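2-oxoglutarate dehydrogenase E3 component (Thermus thermophilus, PDB 2YQU) probably catalyses the NAD+-dependent reoxidation of protein-bound dihydrolipoyl groups, using one FAD per subunit and a redox-active disulfide. Local coordinates at residues Glu215-Lys220 / Thr342-Ala347; Arg377-Thr382 / Gly404-Asp409. One frame throughout, in Å; residues are numbered along the deposited sequence.

Contact 1: residues Glu215-Lys220 / Thr342-Ala347; sequences ERVFKK and THPEIA
T342 meets the F218 ring at its rim, the two side chains crossing at about a right angle. The hydroxyl OG1 of T342 lies in the ring plane, 3.5 Å from F218 CZ, while T342 CB and CG2 fill in beside CZ and CE2. A chi1 of 47° tucks T342 OG1 between the backbone N and the carbonyl carbon, from where it donates a 2.8 Å hydrogen bond to P344 O, at a C=O...donor angle of 155°. A valine here is likely to leave P344 O without its hydroxyl donor and the turn between the two residues less firmly fixed. Next comes P344, joined to H343 by a cis peptide. The CD corner of its ring presses on V217 CG1, tight for two carbons at 3.4 Å; V217 CG1 gets there by standing anti to its own backbone N (chi1 170°). Two residues on, the side chains of I346 and F218 reach in from opposite directions, and I346 CD1 meets the ring obliquely, 3.6 Å from F218 CZ. F218 also packs on L180 and V184 of helix 177-188. The arrangement is an apolar domain interface, where helix 208-221 of the Rossmann-type NAD-binding domain meets the loop and start of strand 345-350 of the dimerisation domain.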
ATOM      1  N   GLU A 215      16.768 -14.316   1.430  1.00 18.62           N
ATOM      2  CA  GLU A 215      17.883 -15.027   0.805  1.00 19.21           C
ATOM      3  C   GLU A 215      17.402 -16.043  -0.238  1.00 19.28           C
ATOM      4  O   GLU A 215      17.968 -16.124  -1.326  1.00 18.52           O
ATOM      5  CB  GLU A 215      18.765 -15.707   1.862  1.00 19.59           C
ATOM      6  CG  GLU A 215      19.947 -16.457   1.257  1.00 21.31           C
ATOM      7  CD  GLU A 215      21.050 -16.795   2.251  1.00 22.98           C
ATOM      8  OE1 GLU A 215      22.067 -17.374   1.811  1.00 25.21           O
ATOM      9  OE2 GLU A 215      20.910 -16.504   3.459  1.00 23.77           O
ATOM     10  N   ARG A 216      16.364 -16.805   0.096  1.00 19.70           N
ATOM     11  CA  ARG A 216      15.780 -17.776  -0.839  1.00 20.58           C
ATOM     12  C   ARG A 216      15.265 -17.105  -2.115  1.00 20.09           C
ATOM     13  O   ARG A 216      15.488 -17.593  -3.221  1.00 19.85           O
ATOM     14  CB  ARG A 216      14.619 -18.537  -0.186  1.00 21.03           C
ATOM     15  CG  ARG A 216      15.014 -19.772   0.586  1.00 24.17           C
ATOM     16  CD  ARG A 216      13.818 -20.620   1.032  1.00 27.54           C
ATOM     17  NE  ARG A 216      14.003 -21.145   2.389  1.00 30.95           N
ATOM     18  CZ  ARG A 216      13.518 -20.599   3.514  1.00 31.48           C
ATOM     19  NH1 ARG A 216      12.786 -19.485   3.500  1.00 31.79           N
ATOM     20  NH2 ARG A 216      13.771 -21.183   4.677  1.00 31.41           N
ATOM     21  N   VAL A 217      14.570 -15.986  -1.955  1.00 19.98           N
ATOM     22  CA  VAL A 217      13.964 -15.278  -3.077  1.00 19.80           C
ATOM     23  C   VAL A 217      15.039 -14.713  -4.004  1.00 19.45           C
ATOM     24  O   VAL A 217      14.943 -14.839  -5.228  1.00 19.31           O
ATOM     25  CB  VAL A 217      13.026 -14.150  -2.576  1.00 19.93           C
ATOM     26  CG1 VAL A 217      12.575 -13.245  -3.722  1.00 20.59           C
ATOM     27  CG2 VAL A 217      11.825 -14.743  -1.869  1.00 20.69           C
ATOM     28  N   PHE A 218      16.075 -14.104  -3.431  1.00 19.07           N
ATOM     29  CA  PHE A 218      17.107 -13.478  -4.246  1.00 19.13           C
ATOM     30  C   PHE A 218      17.955 -14.506  -4.971  1.00 18.99           C
ATOM     31  O   PHE A 218      18.398 -14.248  -6.084  1.00 18.25           O
ATOM     32  CB  PHE A 218      17.968 -12.536  -3.405  1.00 19.15           C
ATOM     33  CG  PHE A 218      17.217 -11.339  -2.893  1.00 20.21           C
ATOM     34  CD1 PHE A 218      17.256 -11.001  -1.542  1.00 22.60           C
ATOM     35  CD2 PHE A 218      16.469 -10.547  -3.761  1.00 21.91           C
ATOM     36  CE1 PHE A 218      16.564  -9.883  -1.066  1.00 23.12           C
ATOM     37  CE2 PHE A 218      15.773  -9.436  -3.290  1.00 22.54           C
ATOM     38  CZ  PHE A 218      15.825  -9.107  -1.940  1.00 23.36           C
ATOM     39  N   LYS A 219      18.144 -15.673  -4.355  1.00 19.56           N
ATOM     40  CA  LYS A 219      18.814 -16.802  -5.018  1.00 20.29           C
ATOM     41  C   LYS A 219      17.981 -17.297  -6.195  1.00 20.49           C
ATOM     42  O   LYS A 219      18.518 -17.559  -7.275  1.00 20.47           O
ATOM     43  CB  LYS A 219      19.072 -17.948  -4.040  1.00 20.19           C
ATOM     44  CG  LYS A 219      20.316 -17.753  -3.189  1.00 21.94           C
ATOM     45  CD  LYS A 219      20.474 -18.888  -2.201  1.00 23.70           C
ATOM     46  CE  LYS A 219      21.590 -18.607  -1.219  1.00 24.44           C
ATOM     47  NZ  LYS A 219      21.673 -19.667  -0.186  1.00 25.82           N
ATOM     48  N   LYS A 220      16.672 -17.421  -5.993  1.00 21.00           N
ATOM     49  CA  LYS A 220      15.783 -17.838  -7.078  1.00 21.78           C
ATOM     50  C   LYS A 220      15.820 -16.847  -8.236  1.00 21.31           C
ATOM     51  O   LYS A 220      15.795 -17.255  -9.402  1.00 21.33           O
ATOM     52  CB  LYS A 220      14.348 -18.018  -6.587  1.00 22.28           C
ATOM     53  CG  LYS A 220      13.486 -18.815  -7.552  1.00 24.32           C
ATOM     54  CD  LYS A 220      12.011 -18.694  -7.224  1.00 27.09           C
ATOM     55  CE  LYS A 220      11.146 -19.436  -8.252  1.00 28.10           C
ATOM     56  NZ  LYS A 220      11.110 -20.912  -7.999  1.00 30.48           N
ATOM     57  N   THR A 342      13.289  -3.739  -2.742  1.00 15.25           N
ATOM     58  CA  THR A 342      13.366  -4.750  -3.781  1.00 15.55           C
ATOM     59  C   THR A 342      11.944  -5.196  -4.134  1.00 16.02           C
ATOM     60  O   THR A 342      10.966  -4.673  -3.612  1.00 16.41           O
ATOM     61  CB  THR A 342      14.195  -5.948  -3.264  1.00 15.47           C
ATOM     62  OG1 THR A 342      13.749  -6.306  -1.950  1.00 14.95           O
ATOM     63  CG2 THR A 342      15.680  -5.573  -3.071  1.00 15.21           C
ATOM     64  N   HIS A 343      11.832  -6.134  -5.057  1.00 16.59           N
ATOM     65  CA  HIS A 343      10.574  -6.832  -5.311  1.00 17.12           C
ATOM     66  C   HIS A 343      10.884  -8.318  -5.205  1.00 17.16           C
ATOM     67  O   HIS A 343      11.633  -8.843  -6.021  1.00 17.75           O
ATOM     68  CB  HIS A 343      10.002  -6.488  -6.687  1.00 17.51           C
ATOM     69  CG  HIS A 343       8.723  -7.204  -7.004  1.00 19.99           C
ATOM     70  ND1 HIS A 343       7.496  -6.573  -7.006  1.00 24.09           N
ATOM     71  CD2 HIS A 343       8.481  -8.496  -7.321  1.00 23.05           C
ATOM     72  CE1 HIS A 343       6.555  -7.448  -7.313  1.00 24.77           C
ATOM     73  NE2 HIS A 343       7.126  -8.623  -7.508  1.00 22.73           N
ATOM     74  N   PRO A 344      10.351  -9.007  -4.197  1.00 16.46           N
ATOM     75  CA  PRO A 344       9.380  -8.469  -3.235  1.00 15.65           C
ATOM     76  C   PRO A 344       9.998  -7.460  -2.273  1.00 15.31           C
ATOM     77  O   PRO A 344      11.211  -7.462  -2.094  1.00 15.03           O
ATOM     78  CB  PRO A 344       8.959  -9.719  -2.462  1.00 15.85           C
ATOM     79  CG  PRO A 344      10.145 -10.612  -2.526  1.00 16.19           C
ATOM     80  CD  PRO A 344      10.701 -10.402  -3.896  1.00 16.54           C
ATOM     81  N   GLU A 345       9.172  -6.614  -1.661  1.00 14.44           N
ATOM     82  CA  GLU A 345       9.634  -5.790  -0.551  1.00 14.46           C
ATOM     83  C   GLU A 345       9.816  -6.658   0.693  1.00 14.00           C
ATOM     84  O   GLU A 345       9.267  -7.749   0.803  1.00 13.70           O
ATOM     85  CB  GLU A 345       8.688  -4.604  -0.290  1.00 14.06           C
ATOM     86  CG  GLU A 345       8.641  -3.647  -1.473  1.00 14.84           C
ATOM     87  CD  GLU A 345       7.882  -2.348  -1.255  1.00 15.18           C
ATOM     88  OE1 GLU A 345       7.216  -2.140  -0.216  1.00 13.54           O
ATOM     89  OE2 GLU A 345       7.962  -1.502  -2.164  1.00 16.79           O
ATOM     90  N   ILE A 346      10.636  -6.164   1.609  1.00 14.41           N
ATOM     91  CA  ILE A 346      10.965  -6.850   2.846  1.00 14.34           C
ATOM     92  C   ILE A 346      10.813  -5.796   3.927  1.00 14.36           C
ATOM     93  O   ILE A 346      11.296  -4.674   3.762  1.00 14.13           O
ATOM     94  CB  ILE A 346      12.416  -7.381   2.770  1.00 14.63           C
ATOM     95  CG1 ILE A 346      12.627  -8.204   1.484  1.00 15.30           C
ATOM     96  CG2 ILE A 346      12.759  -8.191   3.985  1.00 15.24           C
ATOM     97  CD1 ILE A 346      14.055  -8.504   1.164  1.00 16.79           C
ATOM     98  N   ALA A 347      10.148  -6.111   5.026  1.00 14.55           N
ATOM     99  CA  ALA A 347       9.941  -5.090   6.059  1.00 14.65           C
ATOM    100  C   ALA A 347       9.830  -5.610   7.490  1.00 14.80           C
ATOM    101  O   ALA A 347       9.515  -6.768   7.733  1.00 15.09           O
ATOM    102  CB  ALA A 347       8.736  -4.238   5.714  1.00 14.86           C
TER

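Contact 2: residues Arg377-Thr382 / Gly404-Asp409; sequences RAMGET and GARVGD
E381 lies against A405 where two chain turns of the dimerisation domain face each other: a Schellman motif at G380 (phi 88°), with G380 N bonded to R377 O, and a type II beta turn from G404 to V407 that leads into helix 407-419. This is the closely packed part. E381 CG rests 3.7 Å from A405 CB, and the carboxylate carbon follows almost as near, because the chain bends at chi2 (-70°) and folds back over the methyl. The carboxylate is held at both oxygens, OE1 being hydrogen-bonded to H343 and OE2 to a water. On the other side the fit is looser. M379 and R406 both run out extended and cross obliquely, and they touch through a single pair of atoms, M379 CE and R406 NH1, 3.7 Å apart. The methyl approaches the guanidinium at a slant. Here the second subunit comes close: its own R406 and its R57 bring like charges near R406 NH2, while its E53 packs on M379. Back on the tight side, the water completes the join between the segments, donating to E381 OE2 at 2.8 Å and accepting from A405 N at 2.9 Å.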
ATOM      1  N   ARG A 377      -2.911 -13.287  -5.812  1.00 17.23           N
ATOM      2  CA  ARG A 377      -3.154 -14.224  -6.902  1.00 18.33           C
ATOM      3  C   ARG A 377      -3.454 -13.470  -8.198  1.00 17.94           C
ATOM      4  O   ARG A 377      -2.911 -13.793  -9.254  1.00 16.93           O
ATOM      5  CB  ARG A 377      -4.346 -15.146  -6.585  1.00 19.04           C
ATOM      6  CG  ARG A 377      -4.164 -16.164  -5.446  1.00 22.40           C
ATOM      7  CD  ARG A 377      -5.491 -16.570  -4.746  1.00 26.14           C
ATOM      8  NE  ARG A 377      -5.436 -17.859  -4.043  1.00 29.92           N
ATOM      9  CZ  ARG A 377      -6.301 -18.261  -3.105  1.00 31.77           C
ATOM     10  NH1 ARG A 377      -6.155 -19.452  -2.539  1.00 33.75           N
ATOM     11  NH2 ARG A 377      -7.312 -17.487  -2.718  1.00 32.81           N
ATOM     12  N   ALA A 378      -4.337 -12.476  -8.108  1.00 17.30           N
ATOM     13  CA  ALA A 378      -4.740 -11.696  -9.270  1.00 17.98           C
ATOM     14  C   ALA A 378      -3.546 -11.008  -9.931  1.00 18.45           C
ATOM     15  O   ALA A 378      -3.478 -10.931 -11.158  1.00 18.35           O
ATOM     16  CB  ALA A 378      -5.804 -10.674  -8.875  1.00 17.75           C
ATOM     17  N   MET A 379      -2.603 -10.534  -9.116  1.00 19.45           N
ATOM     18  CA  MET A 379      -1.372  -9.879  -9.594  1.00 20.37           C
ATOM     19  C   MET A 379      -0.347 -10.838 -10.194  1.00 20.80           C
ATOM     20  O   MET A 379       0.609 -10.397 -10.837  1.00 21.45           O
ATOM     21  CB  MET A 379      -0.652  -9.167  -8.442  1.00 20.65           C
ATOM     22  CG  MET A 379      -1.351  -7.986  -7.873  1.00 21.78           C
ATOM     23  SD  MET A 379      -0.649  -7.612  -6.247  1.00 23.67           S
ATOM     24  CE  MET A 379      -1.651  -6.232  -5.806  1.00 26.03           C
ATOM     25  N   GLY A 380      -0.508 -12.129  -9.935  1.00 21.17           N
ATOM     26  CA  GLY A 380       0.470 -13.130 -10.324  1.00 21.57           C
ATOM     27  C   GLY A 380       1.547 -13.322  -9.270  1.00 21.85           C
ATOM     28  O   GLY A 380       2.613 -13.837  -9.572  1.00 22.13           O
ATOM     29  N   GLU A 381       1.263 -12.881  -8.044  1.00 22.25           N
ATOM     30  CA  GLU A 381       2.144 -13.054  -6.892  1.00 22.88           C
ATOM     31  C   GLU A 381       1.630 -14.188  -6.011  1.00 22.96           C
ATOM     32  O   GLU A 381       0.440 -14.263  -5.706  1.00 23.64           O
ATOM     33  CB  GLU A 381       2.205 -11.766  -6.073  1.00 22.81           C
ATOM     34  CG  GLU A 381       2.870 -10.604  -6.790  1.00 23.53           C
ATOM     35  CD  GLU A 381       4.362 -10.798  -6.973  1.00 24.63           C
ATOM     36  OE1 GLU A 381       4.934 -10.158  -7.884  1.00 24.67           O
ATOM     37  OE2 GLU A 381       4.961 -11.592  -6.217  1.00 24.51           O
ATOM     38  N   THR A 382       2.532 -15.075  -5.612  1.00 22.84           N
ATOM     39  CA  THR A 382       2.181 -16.199  -4.749  1.00 22.99           C
ATOM     40  C   THR A 382       3.102 -16.321  -3.533  1.00 22.43           C
ATOM     41  O   THR A 382       2.708 -16.895  -2.528  1.00 23.19           O
ATOM     42  CB  THR A 382       2.206 -17.509  -5.553  1.00 23.00           C
ATOM     43  OG1 THR A 382       3.455 -17.639  -6.241  1.00 23.86           O
ATOM     44  CG2 THR A 382       1.165 -17.494  -6.672  1.00 24.07           C
ATOM     45  N   GLY A 404       7.102  -9.729   0.577  1.00 13.61           N
ATOM     46  CA  GLY A 404       6.154  -9.885  -0.512  1.00 13.68           C
ATOM     47  C   GLY A 404       5.975  -8.612  -1.300  1.00 13.16           C
ATOM     48  O   GLY A 404       6.501  -7.561  -0.945  1.00 12.92           O
ATOM     49  N   ALA A 405       5.244  -8.730  -2.395  1.00 13.37           N
ATOM     50  CA  ALA A 405       4.922  -7.606  -3.257  1.00 13.63           C
ATOM     51  C   ALA A 405       4.329  -6.479  -2.421  1.00 13.67           C
ATOM     52  O   ALA A 405       3.394  -6.686  -1.681  1.00 13.83           O
ATOM     53  CB  ALA A 405       3.939  -8.054  -4.330  1.00 13.77           C
ATOM     54  N   ARG A 406       4.945  -5.304  -2.489  1.00 13.73           N
ATOM     55  CA  ARG A 406       4.439  -4.101  -1.829  1.00 14.05           C
ATOM     56  C   ARG A 406       4.249  -4.223  -0.308  1.00 13.02           C
ATOM     57  O   ARG A 406       3.472  -3.487   0.275  1.00 12.32           O
ATOM     58  CB  ARG A 406       3.152  -3.650  -2.521  1.00 14.93           C
ATOM     59  CG  ARG A 406       3.407  -3.328  -3.992  1.00 17.62           C
ATOM     60  CD  ARG A 406       2.240  -3.483  -4.891  1.00 21.86           C
ATOM     61  NE  ARG A 406       2.660  -3.323  -6.279  1.00 24.90           N
ATOM     62  CZ  ARG A 406       1.838  -3.332  -7.314  1.00 26.59           C
ATOM     63  NH1 ARG A 406       0.535  -3.493  -7.136  1.00 28.35           N
ATOM     64  NH2 ARG A 406       2.319  -3.177  -8.542  1.00 27.45           N
ATOM     65  N   VAL A 407       4.995  -5.111   0.342  1.00 12.61           N
ATOM     66  CA  VAL A 407       4.761  -5.365   1.758  1.00 12.93           C
ATOM     67  C   VAL A 407       5.047  -4.128   2.606  1.00 12.65           C
ATOM     68  O   VAL A 407       4.461  -3.950   3.667  1.00 13.19           O
ATOM     69  CB  VAL A 407       5.551  -6.594   2.266  1.00 13.04           C
ATOM     70  CG1 VAL A 407       6.928  -6.211   2.772  1.00 13.21           C
ATOM     71  CG2 VAL A 407       4.755  -7.327   3.338  1.00 12.98           C
ATOM     72  N   GLY A 408       5.950  -3.281   2.135  1.00 13.07           N
ATOM     73  CA  GLY A 408       6.194  -2.012   2.786  1.00 13.00           C
ATOM     74  C   GLY A 408       4.963  -1.121   2.824  1.00 12.97           C
ATOM     75  O   GLY A 408       4.663  -0.496   3.862  1.00 12.77           O
ATOM     76  N   ASP A 409       4.256  -1.041   1.704  1.00 12.61           N
ATOM     77  CA  ASP A 409       3.003  -0.287   1.640  1.00 12.94           C
ATOM     78  C   ASP A 409       1.964  -0.861   2.596  1.00 12.31           C
ATOM     79  O   ASP A 409       1.228  -0.126   3.240  1.00 12.79           O
ATOM     80  CB  ASP A 409       2.417  -0.291   0.232  1.00 13.08           C
ATOM     81  CG  ASP A 409       3.279   0.439  -0.774  1.00 15.31           C
ATOM     82  OD1 ASP A 409       4.126   1.285  -0.383  1.00 15.12           O
ATOM     83  OD2 ASP A 409       3.160   0.229  -1.999  1.00 19.44           O
TER
HETATM   84  O   HOH W   1       4.665 -11.400  -3.475  1.00 15.43           O

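Contact 1 closes before contact 2 opens along the chain, and their centres lie 12 Å apart on the same side of the chain's centre. Both rest on the antiparallel sheet of the dimerisation domain: strand 345-350, which begins in contact 1, runs beside strand 397-404, which ends in contact 2, and E345 O and G404 N are 2.9 Å apart, a probable hydrogen bond. H343 NE2 and E381 OE1, 2.7 Å apart, probably form another. From this pair of neighbouring strands the two contacts face different partners. Contact 1 looks to helix 208-221 of the same chain, whereas contact 2 borders the second subunit. Beside them, E345 forms a salt bridge to R375 of that subunit. One sheet thus joins the domain interface to the dimer interface.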